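Local coordinates for tail fiber protein (Pseudomonas aeruginosa, PDB 6CL6), which forms the trimeric C-terminal part of an R-type pyocin fiber, which probably binds a receptor on the target cell to guide this contractile injection machine, at residues 347-350 with 351-354; 189-192 with 193-196; 290-293 with 294-297. All coordinates share one frame; numbering follows the deposited sequence.

Interaction 1: residues 347-350 with 351-354; sequences GATT and TTAV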
ATOM      1  N   GLY A 347    -100.446 -22.365  -1.556  1.00 25.75           N
ATOM      2  CA  GLY A 347    -100.235 -22.638  -0.153  1.00 36.44           C
ATOM      3  C   GLY A 347     -98.808 -22.967   0.207  1.00 41.03           C
ATOM      4  O   GLY A 347     -98.571 -23.718   1.163  1.00 32.85           O
ATOM      5  N   ALA A 348     -97.848 -22.420  -0.525  1.00 24.42           N
ATOM      6  CA  ALA A 348     -96.446 -22.776  -0.329  1.00 27.92           C
ATOM      7  C   ALA A 348     -95.888 -22.122   0.928  1.00 39.32           C
ATOM      8  O   ALA A 348     -96.040 -20.917   1.129  1.00 34.13           O
ATOM      9  CB  ALA A 348     -95.620 -22.349  -1.537  1.00 21.06           C
ATOM     10  N   THR A 349     -95.220 -22.923   1.754  1.00 29.66           N
ATOM     11  CA  THR A 349     -94.374 -22.435   2.832  1.00 31.64           C
ATOM     12  C   THR A 349     -92.920 -22.659   2.412  1.00 22.45           C
ATOM     13  O   THR A 349     -92.624 -22.941   1.249  1.00 32.54           O
ATOM     14  CB  THR A 349     -94.699 -23.137   4.156  1.00 25.69           C
ATOM     15  OG1 THR A 349     -94.261 -24.507   4.117  1.00 31.32           O
ATOM     16  CG2 THR A 349     -96.201 -23.097   4.425  1.00 31.00           C
ATOM     17  N   THR A 350     -91.992 -22.558   3.373  1.00 24.96           N
ATOM     18  CA  THR A 350     -90.607 -22.889   3.054  1.00 19.78           C
ATOM     19  C   THR A 350     -90.427 -24.390   2.823  1.00 22.32           C
ATOM     20  O   THR A 350     -89.426 -24.795   2.228  1.00 24.60           O
ATOM     21  CB  THR A 350     -89.671 -22.452   4.170  1.00 24.14           C
ATOM     22  OG1 THR A 350     -90.138 -22.996   5.411  1.00 37.52           O
ATOM     23  CG2 THR A 350     -89.616 -20.941   4.253  1.00 39.16           C
ATOM     24  N   THR A 351     -91.375 -25.220   3.278  1.00 21.56           N
ATOM     25  CA  THR A 351     -91.206 -26.664   3.243  1.00 19.87           C
ATOM     26  C   THR A 351     -92.275 -27.428   2.489  1.00 19.54           C
ATOM     27  O   THR A 351     -92.006 -28.560   2.062  1.00 26.76           O
ATOM     28  CB  THR A 351     -91.139 -27.220   4.680  1.00 21.14           C
ATOM     29  OG1 THR A 351     -92.316 -26.854   5.401  1.00 29.71           O
ATOM     30  CG2 THR A 351     -89.906 -26.669   5.411  1.00 23.66           C
ATOM     31  N   THR A 352     -93.465 -26.864   2.310  1.00 23.46           N
ATOM     32  CA  THR A 352     -94.563 -27.609   1.702  1.00 23.22           C
ATOM     33  C   THR A 352     -95.355 -26.724   0.743  1.00 23.45           C
ATOM     34  O   THR A 352     -95.217 -25.505   0.725  1.00 23.20           O
ATOM     35  CB  THR A 352     -95.539 -28.156   2.754  1.00 38.58           C
ATOM     36  OG1 THR A 352     -96.147 -27.041   3.419  1.00 28.18           O
ATOM     37  CG2 THR A 352     -94.817 -29.055   3.765  1.00 32.22           C
ATOM     38  N   ALA A 353     -96.220 -27.367  -0.046  1.00 18.77           N
ATOM     39  CA  ALA A 353     -97.196 -26.681  -0.868  1.00 20.19           C
ATOM     40  C   ALA A 353     -98.353 -27.634  -1.126  1.00 18.89           C
ATOM     41  O   ALA A 353     -98.304 -28.829  -0.786  1.00 23.73           O
ATOM     42  CB  ALA A 353     -96.586 -26.192  -2.169  1.00 19.53           C
ATOM     43  N   VAL A 354     -99.409 -27.092  -1.742  1.00 19.55           N
ATOM     44  CA  VAL A 354    -100.639 -27.853  -1.989  1.00 18.15           C
ATOM     45  C   VAL A 354    -100.878 -27.917  -3.490  1.00 23.96           C
ATOM     46  O   VAL A 354    -100.913 -26.880  -4.165  1.00 19.85           O
ATOM     47  CB  VAL A 354    -101.850 -27.237  -1.277  1.00 23.48           C
ATOM     48  CG1 VAL A 354    -103.115 -28.068  -1.556  1.00 24.69           C
ATOM     49  CG2 VAL A 354    -101.581 -27.153   0.237  1.00 33.96           C
TER
HETATM   50  O   HOH W   1     -98.134 -26.353   2.251  1.00 29.30           O
HETATM   51  O   HOH W   2     -95.468 -26.000   6.088  1.00 38.10           O
HETATM   52  O   HOH W   3     -92.266 -24.320   6.715  1.00 31.92           O
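The hydroxyl of Thr-349 reaches across the tight bend of a beta hairpin and sits in front of the backbone N-H groups of Thr-351 and Thr-352. Thr-349 OG1 accepts from Thr-351 N at 3.1 Å in a fairly straight bond (163°), and Thr-352 N donates to the same Thr-349 OG1, also at 3.1 Å, on a more bent path. Two N-H groups thus grip one oxygen. A chi1 of 71° makes this possible, since it tucks OG1 between the residue's own N and carbonyl carbon while CG2 stands anti to that carbon. The bond to Thr-351 N is an ST turn. The backbone closes over the same four residues, with Thr-349 N donating to Thr-352 O at 2.8 Å; the angles at Thr-350 and Thr-351 are roughly those of a type I turn.

The side chains of Thr-349 and Thr-352 lie alongside each other and point the same way, and a water joins them, 2.8 Å from Thr-349 OG1 and 2.9 Å from Thr-352 OG1. Another water links the hydroxyls of Thr-350 and Thr-351, so the row of threonines carries ordered solvent on this surface bend. Next to the turn the contact becomes apolar: the methyls of Ala-348 and Ala-353 meet, CB to CB, at 4.0 Å.

The bend connects strand 343-346 with strand 352-357, the central member of a three-stranded antiparallel sheet. Strand 310-315 flanks its other edge, where Ala-353 pairs with Ile-314, and Thr-351 rests on Pro-319 of the loop beyond.

Interaction 2: residues 189-192 with 193-196; sequences DGES and FYFR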
ATOM      1  N   ASP A 189      21.046  18.718   5.349  1.00 18.37           N
ATOM      2  CA  ASP A 189      19.718  18.539   5.926  1.00 11.19           C
ATOM      3  C   ASP A 189      19.226  17.091   5.879  1.00 15.89           C
ATOM      4  O   ASP A 189      18.020  16.841   6.021  1.00 15.35           O
ATOM      5  CB  ASP A 189      18.700  19.426   5.198  1.00 15.27           C
ATOM      6  CG  ASP A 189      18.569  19.080   3.730  1.00 16.81           C
ATOM      7  OD1 ASP A 189      19.354  18.238   3.249  1.00 18.40           O
ATOM      8  OD2 ASP A 189      17.653  19.618   3.066  1.00 18.93           O
ATOM      9  N   GLY A 190      20.110  16.140   5.605  1.00 14.66           N
ATOM     10  CA  GLY A 190      19.718  14.747   5.541  1.00 15.52           C
ATOM     11  C   GLY A 190      18.825  14.399   4.378  1.00 14.37           C
ATOM     12  O   GLY A 190      18.143  13.373   4.412  1.00 12.94           O
ATOM     13  N   GLU A 191      18.779  15.250   3.351  1.00 15.88           N
ATOM     14  CA  GLU A 191      17.960  14.961   2.181  1.00 18.15           C
ATOM     15  C   GLU A 191      18.225  13.545   1.725  1.00 10.57           C
ATOM     16  O   GLU A 191      17.302  12.782   1.495  1.00 12.06           O
ATOM     17  CB  GLU A 191      18.237  15.962   1.050  1.00 19.10           C
ATOM     18  CG  GLU A 191      17.279  15.809  -0.136  1.00 14.26           C
ATOM     19  CD  GLU A 191      17.697  14.707  -1.110  1.00 13.00           C
ATOM     20  OE1 GLU A 191      18.918  14.502  -1.300  1.00 13.55           O
ATOM     21  OE2 GLU A 191      16.814  14.068  -1.712  1.00 14.77           O
ATOM     22  N   SER A 192      19.490  13.184   1.604  1.00 10.33           N
ATOM     23  CA  SER A 192      19.934  11.793   1.557  1.00 15.51           C
ATOM     24  C   SER A 192      21.461  11.755   1.569  1.00  9.57           C
ATOM     25  O   SER A 192      22.114  12.754   1.874  1.00 14.72           O
ATOM     26  CB  SER A 192      19.390  11.049   0.341  1.00 24.31           C
ATOM     27  OG  SER A 192      19.552   9.656   0.575  1.00 16.30           O
ATOM     28  N   PHE A 193      21.994  10.573   1.292  1.00  8.31           N
ATOM     29  CA  PHE A 193      23.416  10.219   1.255  1.00 15.52           C
ATOM     30  C   PHE A 193      23.609   9.561  -0.096  1.00  8.46           C
ATOM     31  O   PHE A 193      22.792   8.714  -0.488  1.00 12.41           O
ATOM     32  CB  PHE A 193      23.758   9.278   2.420  1.00 15.39           C
ATOM     33  CG  PHE A 193      25.237   9.052   2.640  1.00 16.04           C
ATOM     34  CD1 PHE A 193      25.977   8.243   1.814  1.00 17.00           C
ATOM     35  CD2 PHE A 193      25.865   9.643   3.739  1.00 18.88           C
ATOM     36  CE1 PHE A 193      27.352   8.058   2.050  1.00 11.89           C
ATOM     37  CE2 PHE A 193      27.206   9.435   3.975  1.00 33.77           C
ATOM     38  CZ  PHE A 193      27.936   8.634   3.129  1.00 19.47           C
ATOM     39  N   TYR A 194      24.613  10.017  -0.858  1.00 11.41           N
ATOM     40  CA  TYR A 194      24.809   9.616  -2.239  1.00  8.00           C
ATOM     41  C   TYR A 194      26.197   9.060  -2.479  1.00 12.88           C
ATOM     42  O   TYR A 194      27.149   9.477  -1.821  1.00  8.64           O
ATOM     43  CB  TYR A 194      24.663  10.807  -3.193  1.00  8.74           C
ATOM     44  CG  TYR A 194      23.276  11.433  -3.220  1.00  7.38           C
ATOM     45  CD1 TYR A 194      22.866  12.316  -2.219  1.00  9.41           C
ATOM     46  CD2 TYR A 194      22.412  11.157  -4.224  1.00  8.47           C
ATOM     47  CE1 TYR A 194      21.637  12.872  -2.247  1.00 12.31           C
ATOM     48  CE2 TYR A 194      21.167  11.731  -4.276  1.00  8.55           C
ATOM     49  CZ  TYR A 194      20.781  12.582  -3.285  1.00 13.91           C
ATOM     50  OH  TYR A 194      19.522  13.165  -3.333  1.00 15.94           O
ATOM     51  N   PHE A 195      26.323   8.191  -3.492  1.00  7.78           N
ATOM     52  CA  PHE A 195      27.648   7.707  -3.844  1.00  9.35           C
ATOM     53  C   PHE A 195      27.774   7.464  -5.354  1.00 11.01           C
ATOM     54  O   PHE A 195      26.799   7.175  -6.051  1.00  9.99           O
ATOM     55  CB  PHE A 195      28.013   6.456  -3.020  1.00 28.03           C
ATOM     56  CG  PHE A 195      27.061   5.351  -3.152  1.00 25.63           C
ATOM     57  CD1 PHE A 195      25.924   5.289  -2.356  1.00 36.30           C
ATOM     58  CD2 PHE A 195      27.283   4.335  -4.080  1.00 24.65           C
ATOM     59  CE1 PHE A 195      25.003   4.228  -2.511  1.00 28.16           C
ATOM     60  CE2 PHE A 195      26.393   3.278  -4.228  1.00 29.79           C
ATOM     61  CZ  PHE A 195      25.242   3.226  -3.448  1.00 29.95           C
ATOM     62  N   ARG A 196      28.997   7.596  -5.861  1.00  8.22           N
ATOM     63  CA  ARG A 196      29.274   7.303  -7.256  1.00 13.10           C
ATOM     64  C   ARG A 196      30.769   7.035  -7.411  1.00 13.68           C
ATOM     65  O   ARG A 196      31.569   7.212  -6.478  1.00  9.72           O
ATOM     66  CB  ARG A 196      28.820   8.429  -8.196  1.00 12.10           C
ATOM     67  CG  ARG A 196      29.728   9.660  -8.189  1.00  7.65           C
ATOM     68  CD  ARG A 196      29.316  10.737  -9.192  1.00 13.13           C
ATOM     69  NE  ARG A 196      30.223  11.894  -9.108  1.00 15.77           N
ATOM     70  CZ  ARG A 196      30.414  12.784 -10.069  1.00 10.17           C
ATOM     71  NH1 ARG A 196      29.757  12.691 -11.226  1.00 13.40           N
ATOM     72  NH2 ARG A 196      31.280  13.784  -9.892  1.00  9.31           N
TER
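An Asx turn opens the loop that leads into strand 193-199, and the residue it holds, Glu-191, folds forward to meet Tyr-194 at the start of that strand. Asp-189 OD1 takes the Glu-191 backbone N at 3.0 Å, the N-H arriving from above the carboxylate plane, 58° out of it. From this turn the Glu-191 side chain leaves with CG anti to N and then bends sharply at chi2 (-83°), which carries its carboxylate to the rim of the tyrosine ring. Tyr-194 OH donates to Glu-191 OE1 at 2.5 Å, a short bond that uses the syn lone pair of that oxygen.

The two side chains cross at about a right angle, yet their flat ends are nearly coplanar, with carboxylate and ring only 25° apart. Glu-191 OE1 meets the ring at its edge, in plane, and also lies 3.3 Å from Tyr-194 CE1. The methylene of Ser-192 approaches the ring obliquely, with CB 3.9 Å from Tyr-194 CE1, while its hydroxyl turns to Met-209 O. Arg-208 forms a salt bridge with Glu-191 OE2 and reaches Tyr-194 OH through a weak bond, so both polar ends share one guanidinium. This positive charge would probably help to keep the glutamate ionised.

In the mixed sheet, strand 193-199 runs antiparallel between strands 180-187 and 202-208, with Tyr-194 pairing with Tyr-185 and packing on Trp-206. Its incoming loop faces the trimer interface, for Gly-190 O is hydrogen-bonded by Arg-207 of the third subunit.

Interaction 3: residues 290-293 with 294-297; sequences WRDN and DTGL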
ATOM      1  N   TRP A 290     -82.108 -27.350  -7.681  1.00 21.03           N
ATOM      2  CA  TRP A 290     -80.986 -26.669  -8.338  1.00 20.28           C
ATOM      3  C   TRP A 290     -80.908 -25.278  -7.734  1.00 20.10           C
ATOM      4  O   TRP A 290     -81.934 -24.631  -7.499  1.00 21.35           O
ATOM      5  CB  TRP A 290     -81.187 -26.611  -9.868  1.00 23.42           C
ATOM      6  CG  TRP A 290     -80.205 -25.796 -10.627  1.00 22.44           C
ATOM      7  CD1 TRP A 290     -79.017 -26.220 -11.178  1.00 20.49           C
ATOM      8  CD2 TRP A 290     -80.305 -24.400 -10.948  1.00 22.79           C
ATOM      9  NE1 TRP A 290     -78.389 -25.182 -11.803  1.00 21.66           N
ATOM     10  CE2 TRP A 290     -79.148 -24.051 -11.674  1.00 34.60           C
ATOM     11  CE3 TRP A 290     -81.252 -23.416 -10.678  1.00 27.62           C
ATOM     12  CZ2 TRP A 290     -78.915 -22.751 -12.141  1.00 22.95           C
ATOM     13  CZ3 TRP A 290     -81.024 -22.125 -11.150  1.00 33.10           C
ATOM     14  CH2 TRP A 290     -79.867 -21.814 -11.876  1.00 30.61           C
ATOM     15  N   ARG A 291     -79.683 -24.815  -7.484  1.00 24.44           N
ATOM     16  CA  ARG A 291     -79.472 -23.568  -6.771  1.00 23.00           C
ATOM     17  C   ARG A 291     -78.421 -22.741  -7.497  1.00 24.99           C
ATOM     18  O   ARG A 291     -77.299 -23.208  -7.727  1.00 24.85           O
ATOM     19  CB  ARG A 291     -79.047 -23.836  -5.332  1.00 23.20           C
ATOM     20  CG  ARG A 291     -78.860 -22.593  -4.504  1.00 23.06           C
ATOM     21  CD  ARG A 291     -78.670 -22.996  -3.018  1.00 24.83           C
ATOM     22  NE  ARG A 291     -78.691 -21.848  -2.122  1.00 40.05           N
ATOM     23  CZ  ARG A 291     -78.948 -21.916  -0.817  1.00 44.10           C
ATOM     24  NH1 ARG A 291     -79.220 -23.089  -0.247  1.00 34.31           N
ATOM     25  NH2 ARG A 291     -78.941 -20.811  -0.082  1.00 50.97           N
ATOM     26  N   ASP A 292     -78.797 -21.530  -7.867  1.00 28.79           N
ATOM     27  CA  ASP A 292     -77.852 -20.537  -8.379  1.00 31.10           C
ATOM     28  C   ASP A 292     -77.236 -19.830  -7.178  1.00 22.89           C
ATOM     29  O   ASP A 292     -77.859 -18.973  -6.556  1.00 29.18           O
ATOM     30  CB  ASP A 292     -78.552 -19.546  -9.300  1.00 22.79           C
ATOM     31  CG  ASP A 292     -77.650 -18.359  -9.639  1.00 23.91           C
ATOM     32  OD1 ASP A 292     -76.483 -18.595 -10.019  1.00 30.79           O
ATOM     33  OD2 ASP A 292     -78.087 -17.207  -9.480  1.00 29.52           O
ATOM     34  N   ASN A 293     -75.999 -20.164  -6.859  1.00 24.33           N
ATOM     35  CA  ASN A 293     -75.359 -19.579  -5.692  1.00 22.96           C
ATOM     36  C   ASN A 293     -74.903 -18.152  -5.906  1.00 36.93           C
ATOM     37  O   ASN A 293     -74.613 -17.479  -4.916  1.00 30.58           O
ATOM     38  CB  ASN A 293     -74.220 -20.493  -5.276  1.00 23.01           C
ATOM     39  CG  ASN A 293     -74.741 -21.845  -4.797  1.00 23.06           C
ATOM     40  OD1 ASN A 293     -75.503 -21.904  -3.836  1.00 26.69           O
ATOM     41  ND2 ASN A 293     -74.383 -22.915  -5.499  1.00 26.05           N
ATOM     42  N   ASP A 294     -74.901 -17.654  -7.148  1.00 23.95           N
ATOM     43  CA  ASP A 294     -74.687 -16.227  -7.368  1.00 23.80           C
ATOM     44  C   ASP A 294     -75.801 -15.404  -6.742  1.00 31.69           C
ATOM     45  O   ASP A 294     -75.547 -14.349  -6.157  1.00 24.97           O
ATOM     46  CB  ASP A 294     -74.617 -15.909  -8.874  1.00 31.81           C
ATOM     47  CG  ASP A 294     -73.382 -16.449  -9.547  1.00 22.73           C
ATOM     48  OD1 ASP A 294     -72.310 -16.425  -8.916  1.00 26.41           O
ATOM     49  OD2 ASP A 294     -73.454 -16.866 -10.725  1.00 26.58           O
ATOM     50  N   THR A 295     -77.056 -15.838  -6.913  1.00 31.99           N
ATOM     51  CA  THR A 295     -78.198 -15.086  -6.436  1.00 23.41           C
ATOM     52  C   THR A 295     -78.957 -15.773  -5.303  1.00 27.48           C
ATOM     53  O   THR A 295     -79.737 -15.110  -4.605  1.00 23.14           O
ATOM     54  CB  THR A 295     -79.191 -14.831  -7.585  1.00 27.81           C
ATOM     55  OG1 THR A 295     -79.766 -16.068  -8.021  1.00 25.74           O
ATOM     56  CG2 THR A 295     -78.500 -14.164  -8.768  1.00 22.65           C
ATOM     57  N   GLY A 296     -78.791 -17.076  -5.133  1.00 26.03           N
ATOM     58  CA  GLY A 296     -79.582 -17.821  -4.166  1.00 24.59           C
ATOM     59  C   GLY A 296     -80.899 -18.351  -4.688  1.00 27.28           C
ATOM     60  O   GLY A 296     -81.643 -18.969  -3.923  1.00 29.14           O
ATOM     61  N   LEU A 297     -81.216 -18.131  -5.959  1.00 25.12           N
ATOM     62  CA  LEU A 297     -82.447 -18.684  -6.515  1.00 22.84           C
ATOM     63  C   LEU A 297     -82.383 -20.205  -6.517  1.00 22.88           C
ATOM     64  O   LEU A 297     -81.367 -20.807  -6.893  1.00 25.72           O
ATOM     65  CB  LEU A 297     -82.675 -18.160  -7.933  1.00 22.77           C
ATOM     66  CG  LEU A 297     -83.902 -18.691  -8.672  1.00 23.31           C
ATOM     67  CD1 LEU A 297     -85.170 -18.156  -8.042  1.00 32.35           C
ATOM     68  CD2 LEU A 297     -83.828 -18.310 -10.130  1.00 46.22           C
TER
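A chi1 of 170° swings the carboxylate of Asp-292 to the side of its own carbonyl carbon, where Thr-295, with chi1 at 66° and OG1 held close to its backbone, can meet it. Thr-295 OG1 donates to Asp-292 OD2 at 2.5 Å, a very short bond, and the threonine amide adds a weak one to the same oxygen, Thr-295 N to Asp-292 OD2 at 3.1 Å. The other oxygen is used more loosely: Asp-294 N reaches Asp-292 OD1 at 3.4 Å, again weakly. One carboxylate thus spans the turn that follows it. The Thr-295 hydroxyl works in both directions, since its oxygen also accepts from Leu-297 N at 3.3 Å in an ST turn.

Gly-296 and Leu-297 both face Asp-292, which makes this a G1 beta bulge at the turn end of the hairpin between strands 288-292 and 297-306. Glycine meets the positive phi of the bulge position, where a side chain would press on the preceding carbonyl. The backbone closes the turn from both residues: Gly-296 N donates to Asp-292 O, and Asp-292 N donates to Leu-297 O at 2.8 Å, each almost in line with its carbonyl.

Two like charges come near one another here, Asp-292 OD1 and Asp-294 OD2 at 3.6 Å, their carboxylate planes turned 75° apart. A magnesium ion about 4 Å from the Asp-294 side chain could ease that repulsion, as could the hydrogen bonds that Asp-294 OD1 accepts from Val-278 N and Asp-294 OD2 from Ala-280 N of the second subunit. Asp-292 OD2 has a further partner across the trimer, Trp-290 NE1 of the second subunit, whose indole also packs on Thr-295 and Leu-297.

All three are local turns leading into strands on a very elongated fiber, two of them close together and one remote. Interactions 1 and 3 share the C-terminal, gp53-like region, with centres 19 Å and nearest atoms about 11 Å apart; they belong to different sheets and do not touch. Interaction 2 lies in an earlier sheet, its centre 106 Å from that of interaction 3 and 124 Å from that of interaction 1. The iron-binding His-243 and His-245 fall between interactions 2 and 3 along the chain. Both 2 and 3 reach neighbouring subunits, whereas 1 meets none. Strand 352-357, which starts at interaction 1, leads directly to the calcium ligand Gly-358.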